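Local coordinates for VESB protease (Vibrio cholerae, PDB 4LK4), which is a secreted serine protease of the trypsin-like S1 family that probably cuts proteins at internal peptide bonds, at residues A[33-38]-A[81-86]; A[50-55]-A[239-244]; A[56-61]-A[105-110]; A[91-96]-A[251-256]; A[183-188]-A[201-206]. The protein carries 1 engineered substitution. All blocks are in the same frame, centred on the assembly; numbering follows the deposited sequence.

Interaction 1: A[33-38]-A[81-86]; sequences ADAYQG and GERIAA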
# COMPACT_ATOMS: atom_id res chain seq x y z
N ALA A 33 -19.96 -5.40 -5.93
CA ALA A 33 -20.81 -5.59 -4.77
C ALA A 33 -21.32 -4.27 -4.13
O ALA A 33 -20.78 -3.18 -4.33
CB ALA A 33 -20.08 -6.42 -3.75
N ASP A 34 -22.42 -4.39 -3.40
CA ASP A 34 -22.96 -3.33 -2.58
C ASP A 34 -21.83 -2.83 -1.64
O ASP A 34 -21.06 -3.62 -1.11
CB ASP A 34 -24.18 -3.85 -1.79
CG ASP A 34 -24.62 -2.90 -0.70
OD1 ASP A 34 -25.42 -2.01 -1.02
OD2 ASP A 34 -24.13 -3.00 0.46
N ALA A 35 -21.73 -1.52 -1.48
CA ALA A 35 -20.59 -0.92 -0.76
C ALA A 35 -20.49 -1.40 0.69
O ALA A 35 -19.42 -1.71 1.15
CB ALA A 35 -20.66 0.60 -0.80
N TYR A 36 -21.64 -1.46 1.37
CA TYR A 36 -21.70 -1.89 2.76
C TYR A 36 -21.37 -3.38 2.92
O TYR A 36 -20.55 -3.73 3.77
CB TYR A 36 -23.09 -1.55 3.34
CG TYR A 36 -23.36 -1.96 4.77
CD1 TYR A 36 -22.38 -1.91 5.75
CD2 TYR A 36 -24.64 -2.34 5.17
CE1 TYR A 36 -22.65 -2.26 7.05
CE2 TYR A 36 -24.91 -2.69 6.47
CZ TYR A 36 -23.90 -2.65 7.41
OH TYR A 36 -24.18 -2.99 8.71
N GLN A 37 -22.01 -4.24 2.13
CA GLN A 37 -21.75 -5.70 2.17
C GLN A 37 -20.32 -6.04 1.74
O GLN A 37 -19.72 -6.96 2.28
CB GLN A 37 -22.71 -6.47 1.24
CG GLN A 37 -24.20 -6.21 1.46
CD GLN A 37 -24.65 -6.56 2.87
OE1 GLN A 37 -24.28 -7.62 3.38
NE2 GLN A 37 -25.41 -5.67 3.51
N GLY A 38 -19.78 -5.29 0.78
CA GLY A 38 -18.50 -5.61 0.17
C GLY A 38 -17.30 -4.92 0.80
O GLY A 38 -16.18 -5.16 0.40
N GLY A 81 -19.23 10.29 -1.62
CA GLY A 81 -17.93 9.84 -2.14
C GLY A 81 -17.91 9.32 -3.58
O GLY A 81 -18.96 9.02 -4.14
N GLU A 82 -16.71 9.19 -4.15
CA GLU A 82 -16.54 8.69 -5.51
C GLU A 82 -16.09 7.25 -5.48
O GLU A 82 -15.05 6.93 -4.91
CB GLU A 82 -15.51 9.52 -6.29
CG GLU A 82 -15.88 10.99 -6.42
CD GLU A 82 -14.90 11.84 -7.24
OE1 GLU A 82 -13.98 11.29 -7.90
OE2 GLU A 82 -15.07 13.08 -7.22
N ARG A 83 -16.87 6.39 -6.10
CA ARG A 83 -16.50 4.99 -6.24
C ARG A 83 -15.69 4.83 -7.51
O ARG A 83 -16.17 5.20 -8.57
CB ARG A 83 -17.74 4.10 -6.30
CG ARG A 83 -17.39 2.63 -6.31
CD ARG A 83 -18.53 1.78 -5.80
NE ARG A 83 -18.20 0.37 -5.89
CZ ARG A 83 -18.93 -0.61 -5.36
NH1 ARG A 83 -20.03 -0.34 -4.64
NH2 ARG A 83 -18.53 -1.87 -5.53
N ILE A 84 -14.47 4.32 -7.39
CA ILE A 84 -13.56 4.20 -8.53
C ILE A 84 -12.88 2.82 -8.55
O ILE A 84 -12.46 2.30 -7.52
CB ILE A 84 -12.47 5.27 -8.43
CG1 ILE A 84 -13.10 6.65 -8.27
CG2 ILE A 84 -11.57 5.27 -9.66
CD1 ILE A 84 -12.07 7.75 -8.28
N ALA A 85 -12.69 2.25 -9.73
CA ALA A 85 -12.02 0.95 -9.82
C ALA A 85 -10.51 1.04 -9.57
O ALA A 85 -9.85 2.01 -9.93
CB ALA A 85 -12.26 0.31 -11.18
N ALA A 86 -9.99 -0.00 -8.94
CA ALA A 86 -8.56 -0.16 -8.82
C ALA A 86 -8.04 -0.67 -10.17
O ALA A 86 -8.73 -1.44 -10.85
CB ALA A 86 -8.25 -1.14 -7.72
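A chi1 of -175° puts CG of Arg83 opposite its own backbone N, and with the chain extended from CG to NE the guanidinium is carried to the carbonyl of Ala33. There it arrives end-on, both terminal nitrogens converging on a single oxygen. NH2 lies 2.9 Å from Ala33 O, in the carbonyl plane and on a lone pair, whereas NH1, at 3.0 Å from Ala33 O, sits nearly along the C=O axis. The oxygen stays within the guanidinium plane; the N-H...O angles are 147° for NH2 and 141° for NH1, so both bonds are bent. Ala35 adds a lighter touch, its CB standing 4.0 Å from Arg83 NH1. The short, weakly bonded helix that follows is capped by Asp34, whose OD2 accepts from Gln37 N at 3.0 Å through its anti lone pair. NH2 of Arg83 also forms a salt bridge with Asp67 on strand 66-70, which would tend to fix the rotation of the group, while Ile69 of that strand touches both Ala35 and Arg83. The contact lies at the surface of the N-terminal beta barrel of the trypsin fold, where a side chain from strand 82-91 holds the connection between strands 25-30 and 39-46.

Interaction 2: A[50-55]-A[239-244]; sequences YVLTAA and DWITKH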
# COMPACT_ATOMS: atom_id res chain seq x y z
N TYR A 50 -4.10 7.81 -6.46
CA TYR A 50 -3.46 6.92 -5.50
C TYR A 50 -4.09 6.91 -4.13
O TYR A 50 -4.44 7.94 -3.56
CB TYR A 50 -2.01 7.29 -5.36
CG TYR A 50 -1.25 7.23 -6.66
CD1 TYR A 50 -0.90 6.01 -7.21
CD2 TYR A 50 -0.87 8.40 -7.33
CE1 TYR A 50 -0.20 5.94 -8.40
CE2 TYR A 50 -0.16 8.34 -8.54
CZ TYR A 50 0.18 7.10 -9.06
OH TYR A 50 0.87 6.99 -10.23
N VAL A 51 -4.19 5.69 -3.60
CA VAL A 51 -4.71 5.42 -2.28
C VAL A 51 -3.66 4.65 -1.47
O VAL A 51 -3.00 3.76 -1.98
CB VAL A 51 -5.94 4.55 -2.42
CG1 VAL A 51 -6.36 3.98 -1.08
CG2 VAL A 51 -7.06 5.35 -3.06
N LEU A 52 -3.53 5.01 -0.20
CA LEU A 52 -2.58 4.38 0.72
C LEU A 52 -3.35 3.45 1.61
O LEU A 52 -4.44 3.81 2.11
CB LEU A 52 -1.93 5.45 1.59
CG LEU A 52 -0.96 4.97 2.66
CD1 LEU A 52 0.18 4.16 2.07
CD2 LEU A 52 -0.42 6.15 3.46
N THR A 53 -2.83 2.25 1.80
CA THR A 53 -3.52 1.24 2.58
C THR A 53 -2.52 0.21 3.07
O THR A 53 -1.33 0.42 2.96
CB THR A 53 -4.64 0.60 1.75
OG1 THR A 53 -5.50 -0.14 2.62
CG2 THR A 53 -4.10 -0.36 0.75
N ALA A 54 -3.01 -0.90 3.62
CA ALA A 54 -2.17 -1.92 4.22
C ALA A 54 -1.94 -3.03 3.19
O ALA A 54 -2.84 -3.32 2.41
CB ALA A 54 -2.86 -2.48 5.45
N ALA A 55 -0.76 -3.64 3.13
CA ALA A 55 -0.56 -4.71 2.12
C ALA A 55 -1.39 -5.95 2.39
O ALA A 55 -1.86 -6.60 1.45
CB ALA A 55 0.89 -5.09 1.99
N ASP A 239 9.63 7.68 1.23
CA ASP A 239 10.29 7.42 -0.03
C ASP A 239 9.66 6.27 -0.77
O ASP A 239 9.55 6.32 -2.01
CB ASP A 239 11.79 7.11 0.16
CG ASP A 239 12.58 8.32 0.62
OD1 ASP A 239 12.05 9.45 0.62
OD2 ASP A 239 13.73 8.13 1.01
N TRP A 240 9.27 5.23 -0.05
CA TRP A 240 8.66 4.09 -0.73
C TRP A 240 7.35 4.53 -1.37
O TRP A 240 7.04 4.16 -2.51
CB TRP A 240 8.47 2.91 0.22
CG TRP A 240 7.89 1.74 -0.46
CD1 TRP A 240 8.58 0.74 -1.09
CD2 TRP A 240 6.50 1.45 -0.64
NE1 TRP A 240 7.70 -0.17 -1.64
CE2 TRP A 240 6.42 0.26 -1.38
CE3 TRP A 240 5.32 2.10 -0.26
CZ2 TRP A 240 5.20 -0.31 -1.74
CZ3 TRP A 240 4.12 1.55 -0.62
CH2 TRP A 240 4.07 0.35 -1.36
N ILE A 241 6.62 5.38 -0.66
CA ILE A 241 5.34 5.88 -1.14
C ILE A 241 5.53 6.77 -2.36
O ILE A 241 4.82 6.64 -3.33
CB ILE A 241 4.59 6.68 -0.04
CG1 ILE A 241 4.17 5.71 1.06
CG2 ILE A 241 3.35 7.38 -0.60
CD1 ILE A 241 3.88 6.37 2.38
N THR A 242 6.50 7.66 -2.28
CA THR A 242 6.81 8.55 -3.38
C THR A 242 7.15 7.75 -4.61
O THR A 242 6.68 8.05 -5.70
CB THR A 242 7.98 9.44 -3.00
OG1 THR A 242 7.57 10.26 -1.91
CG2 THR A 242 8.46 10.30 -4.18
N LYS A 243 7.95 6.71 -4.43
CA LYS A 243 8.38 5.86 -5.54
C LYS A 243 7.20 5.15 -6.20
O LYS A 243 7.24 4.92 -7.41
CB LYS A 243 9.43 4.84 -5.07
CG LYS A 243 9.59 3.66 -6.02
CD LYS A 243 10.74 2.72 -5.68
CE LYS A 243 10.60 1.44 -6.48
NZ LYS A 243 11.82 0.60 -6.45
N HIS A 244 6.14 4.82 -5.44
CA HIS A 244 5.01 4.11 -6.02
C HIS A 244 3.78 4.97 -6.28
O HIS A 244 2.71 4.45 -6.55
CB HIS A 244 4.69 2.89 -5.17
CG HIS A 244 5.78 1.87 -5.20
ND1 HIS A 244 6.83 1.88 -4.30
CD2 HIS A 244 6.01 0.83 -6.04
CE1 HIS A 244 7.67 0.90 -4.60
NE2 HIS A 244 7.20 0.25 -5.65
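Leu52 and Ile241 form the apolar half of this buried contact, their CD1 methyls meeting at 4.3 Å. Strand 50-53 offers the leucine, and helix 238-243 points the isoleucine at it. Leu46 touches both residues, so the pair belongs to a wider apolar layer to which Ile214 also contributes against Leu52. The second point of contact is Tyr50, whose CG lies beside its backbone N (chi1 -58°), opposite the carbonyl carbon. From there CE1 of the ring comes obliquely to 3.8 Å from His244 O, and the hydroxyl is hydrogen-bonded to the backbone N of Gln247. This is the C-terminal helix of the trypsin-like domain, which in this family crosses back to pack on the N-terminal barrel. No hydrogen bond joins the two segments; the polar bonds here lie within the end of the helix. His244 ND1 donates to Trp240 O at 2.9 Å with an N-H...O angle of 162°, and His244 N reaches the same oxygen at 3.1 Å from the opposite face of the carbonyl plane. The first bond sets ND1 of His244 3.3 Å above the Trp240 ring plane, offset toward its rim. Packing is looser at Trp240, whose CZ3 stays 5.4 Å from Leu52 CD1, and on the far side of the helix Asp239 and Thr242 face solvent.

Interaction 3: A[56-61]-A[105-110]; sequences HCFDSR and AIVELA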
# COMPACT_ATOMS: atom_id res chain seq x y z
N HIS A 56 -1.57 -6.31 3.64
CA HIS A 56 -2.26 -7.57 3.88
C HIS A 56 -3.76 -7.57 3.50
O HIS A 56 -4.34 -8.62 3.35
CB HIS A 56 -2.08 -8.05 5.31
CG HIS A 56 -3.02 -7.44 6.27
ND1 HIS A 56 -2.69 -6.33 7.02
CD2 HIS A 56 -4.28 -7.78 6.63
CE1 HIS A 56 -3.71 -6.02 7.80
NE2 HIS A 56 -4.69 -6.88 7.57
N CYS A 57 -4.36 -6.40 3.31
CA CYS A 57 -5.70 -6.30 2.70
C CYS A 57 -5.79 -7.03 1.35
O CYS A 57 -6.89 -7.35 0.89
CB CYS A 57 -6.06 -4.83 2.48
SG CYS A 57 -6.24 -3.90 4.03
N PHE A 58 -4.65 -7.25 0.70
CA PHE A 58 -4.65 -7.89 -0.60
C PHE A 58 -3.98 -9.25 -0.62
O PHE A 58 -3.73 -9.76 -1.69
CB PHE A 58 -4.03 -6.96 -1.64
CG PHE A 58 -4.62 -5.60 -1.63
CD1 PHE A 58 -5.86 -5.39 -2.15
CD2 PHE A 58 -3.95 -4.54 -1.10
CE1 PHE A 58 -6.44 -4.15 -2.14
CE2 PHE A 58 -4.51 -3.30 -1.08
CZ PHE A 58 -5.78 -3.11 -1.58
N ASP A 59 -3.74 -9.88 0.53
CA ASP A 59 -3.15 -11.24 0.55
C ASP A 59 -3.88 -12.15 -0.46
O ASP A 59 -3.24 -12.93 -1.19
CB ASP A 59 -3.21 -11.89 1.94
CG ASP A 59 -2.19 -11.31 2.95
OD1 ASP A 59 -1.11 -10.83 2.55
OD2 ASP A 59 -2.48 -11.37 4.17
N SER A 60 -5.19 -12.02 -0.55
CA SER A 60 -5.98 -12.95 -1.38
C SER A 60 -6.86 -12.28 -2.44
O SER A 60 -7.89 -12.83 -2.82
CB SER A 60 -6.85 -13.80 -0.45
OG SER A 60 -6.06 -14.54 0.48
N ARG A 61 -6.44 -11.11 -2.89
CA ARG A 61 -7.23 -10.30 -3.81
C ARG A 61 -6.28 -9.62 -4.76
O ARG A 61 -5.13 -9.36 -4.41
CB ARG A 61 -7.91 -9.15 -3.09
CG ARG A 61 -8.81 -9.51 -1.95
CD ARG A 61 -9.33 -8.26 -1.25
NE ARG A 61 -9.85 -8.61 0.06
CZ ARG A 61 -11.12 -8.91 0.30
NH1 ARG A 61 -12.04 -8.86 -0.67
NH2 ARG A 61 -11.49 -9.24 1.54
N ALA A 105 0.82 -0.71 1.17
CA ALA A 105 0.46 -0.86 -0.23
C ALA A 105 -0.11 0.40 -0.82
O ALA A 105 -0.69 1.19 -0.12
CB ALA A 105 -0.55 -2.00 -0.39
N ILE A 106 0.01 0.54 -2.14
CA ILE A 106 -0.60 1.63 -2.88
C ILE A 106 -1.63 1.03 -3.84
O ILE A 106 -1.34 0.05 -4.52
CB ILE A 106 0.44 2.40 -3.74
CG1 ILE A 106 1.43 3.14 -2.85
CG2 ILE A 106 -0.23 3.36 -4.72
CD1 ILE A 106 0.77 4.13 -1.91
N VAL A 107 -2.81 1.63 -3.89
CA VAL A 107 -3.78 1.28 -4.91
C VAL A 107 -3.76 2.41 -5.93
O VAL A 107 -4.01 3.55 -5.59
CB VAL A 107 -5.18 1.10 -4.32
CG1 VAL A 107 -6.15 0.62 -5.40
CG2 VAL A 107 -5.14 0.10 -3.16
N GLU A 108 -3.40 2.06 -7.17
CA GLU A 108 -3.47 2.96 -8.29
C GLU A 108 -4.86 2.79 -8.88
O GLU A 108 -5.28 1.67 -9.11
CB GLU A 108 -2.41 2.54 -9.28
CG GLU A 108 -2.30 3.42 -10.51
CD GLU A 108 -1.39 2.83 -11.56
OE1 GLU A 108 -0.16 2.80 -11.32
OE2 GLU A 108 -1.91 2.40 -12.63
N LEU A 109 -5.57 3.89 -9.08
CA LEU A 109 -6.97 3.87 -9.47
C LEU A 109 -7.13 4.03 -10.96
O LEU A 109 -6.29 4.63 -11.59
CB LEU A 109 -7.66 5.05 -8.82
CG LEU A 109 -7.65 5.03 -7.30
CD1 LEU A 109 -8.60 6.09 -6.77
CD2 LEU A 109 -8.06 3.67 -6.77
N ALA A 110 -8.21 3.53 -11.53
CA ALA A 110 -8.45 3.65 -12.99
C ALA A 110 -8.70 5.08 -13.47
O ALA A 110 -8.71 5.35 -14.66
CB ALA A 110 -9.61 2.75 -13.42
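Phe58 reaches from the loop after strand 50-53 to Ala105 and Val107. At the start of the side chain, chi1 of -51° places CG beside the backbone N, and CB points toward strand 105-109. Beyond CG the ring has Cys57 CB over one face, 4.1 Å above its plane and offset toward the rim. Further out, at CE2, the ring edge meets the methyl of Ala105, with Ala105 CB 4.2 Å from Phe58 CE2 and near the ring plane. At the tip, CZ approaches CG2 of Val107 to 3.6 Å, the closest touch between the two segments; the valine methyl stands oblique to the ring, and the two side chains cross at a slant. Ala105 and Val107 lie on the same side of their strand, with Ile106 between them pointing the other way, so one ring packs on two inward positions of the N-terminal barrel of the trypsin fold, where Thr53 and Ile89 also touch it. The segment opens with the His-Cys of the Ala-Ala-His-Cys sequence characteristic of S1 proteases: His56 ND1 bonds to Asp103, consistent with the His-Asp pair of a catalytic triad, and Cys57 is disulfide-linked to Cys41. Phe58 also begins a type I turn, its O accepting from Arg61 N at 3.3 Å.

Interaction 4: A[91-96]-A[251-256]; sequences RHLSYS and DQVANL
Leu93 and Gln252 point at one another from the two segments, and the glutamine passes the leucine to put its amide against the backbone of Arg91. Its CG swings away from N (chi1 -163°) and the chain is extended beyond it, which projects the amide well clear of strand 248-258. Both ends of the amide are used. OE1 accepts from Arg91 N at 2.9 Å, the donor being tilted 20° from the plane of the side-chain carbonyl, and NE2 donates to Arg91 O at 2.7 Å, again somewhat out of the amide plane. Leu93 lies beside this pair: its CD2 methyl is 3.6 Å from Gln252 NE2 and also meets Val253 CG2 at 3.8 Å, the leucine and valine side chains running antiparallel where CD2 passes CG2. The side chain of Arg91 itself turns away from the glutamine; its NH2 forms a salt bridge with Asp59, and Tyr95 lies over one face of the guanidinium. Residues 91-96 belong to the trypsin-like part of the chain and 251-256 to the Ig-like part, so this is a joint between domains, extended by the bond from Arg345 to Leu93 O. The amide pairs with both backbone polar atoms of Arg91, much as the edge of a beta strand would, and its flip state is settled: exchanging O and N would set like against like at both bonds.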
# COMPACT_ATOMS: atom_id res chain seq x y z
N ARG A 91 2.54 -3.54 -3.58
CA ARG A 91 2.80 -3.86 -2.18
C ARG A 91 4.27 -3.78 -1.90
O ARG A 91 5.08 -3.94 -2.79
CB ARG A 91 2.34 -5.28 -1.90
CG ARG A 91 0.87 -5.52 -2.17
CD ARG A 91 0.64 -7.02 -2.30
NE ARG A 91 0.02 -7.55 -1.11
CZ ARG A 91 0.15 -8.78 -0.64
NH1 ARG A 91 0.95 -9.68 -1.22
NH2 ARG A 91 -0.52 -9.11 0.47
N HIS A 92 4.64 -3.55 -0.65
CA HIS A 92 6.05 -3.52 -0.33
C HIS A 92 6.66 -4.87 -0.65
O HIS A 92 6.11 -5.89 -0.30
CB HIS A 92 6.29 -3.18 1.12
CG HIS A 92 7.63 -2.56 1.35
ND1 HIS A 92 8.78 -3.31 1.42
CD2 HIS A 92 8.01 -1.27 1.48
CE1 HIS A 92 9.82 -2.51 1.61
NE2 HIS A 92 9.38 -1.26 1.64
N LEU A 93 7.78 -4.89 -1.35
CA LEU A 93 8.37 -6.14 -1.78
C LEU A 93 9.05 -6.90 -0.63
O LEU A 93 9.35 -8.10 -0.77
CB LEU A 93 9.33 -5.90 -2.95
CG LEU A 93 8.62 -5.51 -4.25
CD1 LEU A 93 9.65 -5.31 -5.34
CD2 LEU A 93 7.61 -6.56 -4.69
N SER A 94 9.26 -6.21 0.50
CA SER A 94 9.69 -6.83 1.77
C SER A 94 8.52 -7.11 2.73
O SER A 94 8.72 -7.53 3.87
CB SER A 94 10.77 -5.96 2.45
OG SER A 94 11.92 -5.85 1.58
N TYR A 95 7.29 -6.90 2.28
CA TYR A 95 6.12 -7.33 3.06
C TYR A 95 6.25 -8.80 3.34
O TYR A 95 6.56 -9.59 2.44
CB TYR A 95 4.82 -7.07 2.30
CG TYR A 95 3.62 -7.77 2.87
CD1 TYR A 95 3.15 -7.50 4.16
CD2 TYR A 95 2.94 -8.71 2.12
CE1 TYR A 95 2.03 -8.13 4.67
CE2 TYR A 95 1.84 -9.36 2.62
CZ TYR A 95 1.39 -9.07 3.89
OH TYR A 95 0.30 -9.76 4.34
N SER A 96 6.08 -9.17 4.60
CA SER A 96 6.03 -10.57 5.00
C SER A 96 4.71 -10.78 5.71
O SER A 96 4.44 -10.15 6.74
CB SER A 96 7.20 -10.95 5.94
OG SER A 96 7.27 -10.08 7.08
N ASP A 251 3.06 -3.65 -13.85
CA ASP A 251 2.88 -4.93 -13.18
C ASP A 251 4.05 -5.15 -12.22
O ASP A 251 5.22 -5.27 -12.64
CB ASP A 251 2.84 -6.09 -14.20
CG ASP A 251 1.79 -5.88 -15.28
OD1 ASP A 251 0.61 -5.75 -14.91
OD2 ASP A 251 2.12 -5.86 -16.49
N GLN A 252 3.73 -5.21 -10.93
CA GLN A 252 4.76 -5.35 -9.92
C GLN A 252 5.17 -6.80 -9.71
O GLN A 252 6.33 -7.14 -9.84
CB GLN A 252 4.29 -4.78 -8.60
CG GLN A 252 5.41 -4.50 -7.61
CD GLN A 252 4.90 -4.30 -6.19
OE1 GLN A 252 3.82 -4.77 -5.83
NE2 GLN A 252 5.68 -3.62 -5.38
N VAL A 253 4.21 -7.66 -9.40
CA VAL A 253 4.52 -9.01 -8.94
C VAL A 253 3.74 -9.96 -9.79
O VAL A 253 2.52 -9.90 -9.84
CB VAL A 253 4.11 -9.25 -7.46
CG1 VAL A 253 4.38 -10.69 -7.04
CG2 VAL A 253 4.86 -8.33 -6.53
N ALA A 254 4.43 -10.86 -10.44
CA ALA A 254 3.77 -11.98 -11.07
C ALA A 254 4.11 -13.16 -10.21
O ALA A 254 5.23 -13.63 -10.23
CB ALA A 254 4.28 -12.16 -12.47
N ASN A 255 3.16 -13.60 -9.40
CA ASN A 255 3.36 -14.79 -8.59
C ASN A 255 2.70 -15.96 -9.28
O ASN A 255 1.49 -16.06 -9.27
CB ASN A 255 2.77 -14.65 -7.19
CG ASN A 255 3.08 -15.85 -6.30
OD1 ASN A 255 3.16 -17.00 -6.77
ND2 ASN A 255 3.28 -15.59 -5.02
N LEU A 256 3.49 -16.85 -9.87
CA LEU A 256 2.94 -17.97 -10.60
C LEU A 256 2.56 -19.11 -9.70
O LEU A 256 2.06 -20.12 -10.17
CB LEU A 256 3.94 -18.47 -11.63
CG LEU A 256 4.51 -17.36 -12.51
CD1 LEU A 256 5.15 -18.00 -13.72
CD2 LEU A 256 3.47 -16.33 -12.93

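Interaction 5: A[183-188]-A[201-206]; sequences TNFCAA and GPIVVK
Strands 184-189 and 202-205 face each other without backbone pairing, their nearest CA atoms, those of Ala187 and Ile203, being 9.6 Å apart. Both are strands of the C-terminal beta barrel of the trypsin fold, and side chains alone bridge them. They are not neighbours, 184-189 pairing with strand 229-233 and 202-205 with strand 134-139, and their side chains meet inside the curled sheet. Ile203 does the work on one side, its two branches dividing the partners. Chi1 of 178° holds CG1 trans to N and leaves CG2 wedged between the backbone N and the carbonyl carbon; CG1 continues in an extended line to CD1. Phe185 takes the equally confined orientation (chi1 66°), its CG lying between N and C, and the ring then leans across with CZ leading. CZ meets Ile203 CG2 at 4.1 Å, the methyl lying oblique to the ring. Val160 and Tyr231 touch both Ala187 and Ile203, and Leu162 packs on Phe185, making this part of a buried apolar core. Between Phe185 and Ala187 in the chain, Cys186 points away, to its disulfide with Cys168. The longer branch of Ile203 ends with CD1 4.2 Å from Ala187 CB.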
# COMPACT_ATOMS: atom_id res chain seq x y z
N THR A 183 9.47 0.07 10.77
CA THR A 183 8.29 -0.20 10.00
C THR A 183 6.95 0.01 10.71
O THR A 183 5.95 0.24 10.03
CB THR A 183 8.32 -1.67 9.50
OG1 THR A 183 7.18 -1.92 8.66
CG2 THR A 183 8.27 -2.67 10.65
N ASN A 184 6.90 -0.15 12.02
CA ASN A 184 5.63 0.02 12.68
C ASN A 184 5.75 0.46 14.12
O ASN A 184 6.84 0.42 14.71
CB ASN A 184 4.76 -1.24 12.55
CG ASN A 184 5.43 -2.50 13.09
OD1 ASN A 184 6.38 -2.45 13.86
ND2 ASN A 184 4.89 -3.64 12.71
N PHE A 185 4.63 0.95 14.65
CA PHE A 185 4.54 1.41 16.05
C PHE A 185 3.20 1.02 16.65
O PHE A 185 2.30 0.55 15.95
CB PHE A 185 4.72 2.94 16.13
CG PHE A 185 3.60 3.72 15.49
CD1 PHE A 185 2.47 4.04 16.20
CD2 PHE A 185 3.70 4.14 14.18
CE1 PHE A 185 1.46 4.79 15.61
CE2 PHE A 185 2.68 4.84 13.58
CZ PHE A 185 1.56 5.18 14.30
N CYS A 186 3.06 1.27 17.95
CA CYS A 186 1.91 0.90 18.72
C CYS A 186 1.19 2.11 19.27
O CYS A 186 1.80 3.13 19.57
CB CYS A 186 2.35 0.09 19.95
SG CYS A 186 2.88 -1.59 19.60
N ALA A 187 -0.10 1.95 19.47
CA ALA A 187 -0.88 2.95 20.14
C ALA A 187 -1.98 2.26 20.88
O ALA A 187 -2.48 1.22 20.47
CB ALA A 187 -1.46 3.91 19.13
N ALA A 188 -2.38 2.87 21.99
CA ALA A 188 -3.29 2.22 22.91
C ALA A 188 -4.61 2.92 22.99
O ALA A 188 -4.69 4.15 23.07
CB ALA A 188 -2.66 2.17 24.29
N GLY A 201 -6.83 1.59 7.30
CA GLY A 201 -7.27 2.94 7.53
C GLY A 201 -6.21 3.77 8.22
O GLY A 201 -5.24 3.24 8.78
N PRO A 202 -6.38 5.07 8.18
CA PRO A 202 -5.41 6.01 8.69
C PRO A 202 -5.44 6.20 10.20
O PRO A 202 -6.51 6.19 10.81
CB PRO A 202 -5.86 7.32 8.06
CG PRO A 202 -7.36 7.18 7.95
CD PRO A 202 -7.51 5.74 7.52
N ILE A 203 -4.29 6.46 10.79
CA ILE A 203 -4.21 7.02 12.13
C ILE A 203 -3.45 8.34 11.93
O ILE A 203 -2.42 8.37 11.27
CB ILE A 203 -3.54 6.02 13.12
CG1 ILE A 203 -3.40 6.60 14.52
CG2 ILE A 203 -2.17 5.56 12.63
CD1 ILE A 203 -2.94 5.54 15.52
N VAL A 204 -3.98 9.42 12.49
CA VAL A 204 -3.47 10.75 12.24
C VAL A 204 -3.09 11.40 13.55
O VAL A 204 -3.64 11.06 14.59
CB VAL A 204 -4.54 11.62 11.52
CG1 VAL A 204 -5.07 10.91 10.29
CG2 VAL A 204 -5.70 11.95 12.43
N VAL A 205 -2.18 12.35 13.51
CA VAL A 205 -1.83 13.11 14.73
C VAL A 205 -3.04 13.97 15.05
O VAL A 205 -3.52 14.73 14.20
CB VAL A 205 -0.58 14.00 14.51
CG1 VAL A 205 -0.15 14.65 15.81
CG2 VAL A 205 0.57 13.17 13.96
N LYS A 206 -3.55 13.87 16.28
CA LYS A 206 -4.79 14.54 16.64
C LYS A 206 -4.71 16.06 16.41
O LYS A 206 -5.64 16.63 15.85
CB LYS A 206 -5.19 14.22 18.07
CG LYS A 206 -6.44 14.93 18.55
CD LYS A 206 -7.01 14.20 19.75
CE LYS A 206 -8.23 14.91 20.33
NZ LYS A 206 -9.48 14.42 19.67

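From the N terminus, interaction 1 closes the first loop (33-86), within the N-terminal barrel. Interaction 2 opens inside it at residue 50 and closes only at 244, bringing the C-terminal helix back to that barrel; the two cross. Interaction 3 (56-110) crosses interaction 1 but lies wholly within the span of interaction 2, and adjoining strands 50-53, 105-109 and 82-91 link all three. Interaction 4 starts at 91, after interaction 1 has closed, and ends at 256, crossing interactions 2 and 3 and joining the trypsin-like and Ig-like domains. Interaction 5 (183-206) is a short closure in the C-terminal barrel, enclosed by both interactions 2 and 4 yet touching neither.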